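Local structure of ferredoxin component of dioxygenase (Sphingobium yanoikuyae, 2I7F) at residues A[7-10]-A[11-14]. The protein binds a Rieske-type [2Fe-2S] cluster and probably carries electrons to the terminal oxygenase of a biphenyl 2,3-dioxygenase system. Residues are numbered along the deposited sequence; the frame is centred on the assembly and turned at random.
With SO4 (sulfate ion), chain C.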
loop_
_atom_site.group_PDB
_atom_site.type_symbol
_atom_site.label_atom_id
_atom_site.label_comp_id
_atom_site.label_asym_id
_atom_site.label_seq_id
_atom_site.Cartn_x
_atom_site.Cartn_y
_atom_site.Cartn_z
ATOM N N LEU A 7 3.520 9.489 7.019
ATOM C CA LEU A 7 3.074 9.328 5.625
ATOM C C LEU A 7 1.865 10.195 5.280
ATOM O O LEU A 7 1.881 10.910 4.280
ATOM C CB LEU A 7 2.819 7.841 5.266
ATOM C CG LEU A 7 3.993 6.921 5.576
ATOM C CD1 LEU A 7 3.686 5.437 5.193
ATOM C CD2 LEU A 7 5.277 7.425 4.894
ATOM N N CYS A 8 0.857 10.184 6.149
ATOM C CA CYS A 8 -0.410 10.842 5.886
ATOM C C CYS A 8 -1.249 10.682 7.119
ATOM O O CYS A 8 -0.955 9.840 7.963
ATOM C CB CYS A 8 -1.125 10.237 4.649
ATOM S SG CYS A 8 -1.735 8.516 4.753
ATOM N N GLN A 9 -2.296 11.490 7.242
ATOM C CA GLN A 9 -3.189 11.376 8.376
ATOM C C GLN A 9 -4.051 10.122 8.215
ATOM O O GLN A 9 -4.469 9.787 7.118
ATOM C CB GLN A 9 -4.068 12.605 8.473
ATOM C CG GLN A 9 -3.313 13.816 8.931
ATOM C CD GLN A 9 -4.121 15.047 8.682
ATOM O OE1 GLN A 9 -4.806 15.534 9.583
ATOM N NE2 GLN A 9 -4.126 15.517 7.449
ATOM N N VAL A 10 -4.276 9.426 9.318
ATOM C CA VAL A 10 -5.160 8.253 9.349
ATOM C C VAL A 10 -6.552 8.601 8.758
ATOM O O VAL A 10 -7.152 7.830 8.000
ATOM C CB VAL A 10 -5.356 7.730 10.818
ATOM C CG1 VAL A 10 -6.340 6.536 10.866
ATOM C CG2 VAL A 10 -4.059 7.272 11.455
ATOM N N ALA A 11 -7.075 9.759 9.160
ATOM C CA ALA A 11 -8.381 10.260 8.636
ATOM C C ALA A 11 -8.488 10.321 7.096
ATOM O O ALA A 11 -9.589 10.306 6.569
ATOM C CB ALA A 11 -8.660 11.624 9.187
ATOM N N SER A 12 -7.357 10.476 6.403
ATOM C CA SER A 12 -7.310 10.561 4.933
ATOM C C SER A 12 -7.500 9.233 4.218
ATOM O O SER A 12 -7.698 9.204 2.975
ATOM C CB SER A 12 -5.945 11.069 4.480
ATOM O OG SER A 12 -5.823 12.427 4.773
ATOM N N VAL A 13 -7.374 8.126 4.946
ATOM C CA VAL A 13 -7.382 6.809 4.326
ATOM C C VAL A 13 -8.707 6.099 4.574
ATOM O O VAL A 13 -8.908 5.523 5.633
ATOM C CB VAL A 13 -6.223 5.922 4.824
ATOM C CG1 VAL A 13 -6.054 4.710 3.875
ATOM C CG2 VAL A 13 -4.932 6.751 4.973
ATOM N N LYS A 14 -9.588 6.125 3.571
ATOM C CA LYS A 14 -10.869 5.410 3.589
ATOM C C LYS A 14 -10.741 3.986 3.035
ATOM O O LYS A 14 -9.980 3.750 2.086
ATOM C CB LYS A 14 -11.912 6.176 2.756
ATOM C CG LYS A 14 -12.415 7.469 3.385
ATOM C CD LYS A 14 -11.760 8.745 2.837
ATOM C CE LYS A 14 -12.192 9.084 1.391
ATOM N NZ LYS A 14 -11.114 8.780 0.355
HETATM S S SO4 C . -2.419 14.138 4.600
HETATM O O1 SO4 C . -0.972 13.906 4.499
HETATM O O2 SO4 C . -3.146 13.032 5.218
HETATM O O3 SO4 C . -2.649 15.359 5.388
HETATM O O4 SO4 C . -2.957 14.317 3.239
HETATM O O HOH W 1 -7.819 5.090 7.961
#
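Where strand 4-9 ends, Val10 to Ser12 form a short 3-10 turn, with Gln9 and Val13 at its two ends, a local contact held by two successive i to i+3 backbone bonds. Ser12 N donates to Gln9 O at 3.1 Å, and Val13 N to Val10 O, also at 3.1 Å but straighter (N-H...O 165°). Val10 O takes a second bond from a water that also donates to Val13 O, so the water bridges the two carbonyls. On the side toward the sheet, Val13 CG2 makes an apolar contact with Cys8 SG at 3.7 Å.

A sulfate, probably from the crystallisation liquor, ties the outer side together. Its O2 accepts from Gln9 N at 2.7 Å and from Ser12 OG (chi1 -72°) at 2.8 Å; Gln9 NE2 lies unusually close to O3, so that bond's exact length is doubtful.

The turn opens the loop between strands 4-9 and 19-21, away from the cluster. Strand 4-9 is an outermost strand of the Rieske domain's six-stranded antiparallel sheet. Val10 is backbone-bonded to Gly97, and Asn33 ND2 holds Val13 O. Cys8 and Val13 both pack on Val31 of strand 29-34, while Val10 touches Val99 and Gln9 touches Trp98 of neighbouring strand 98-102.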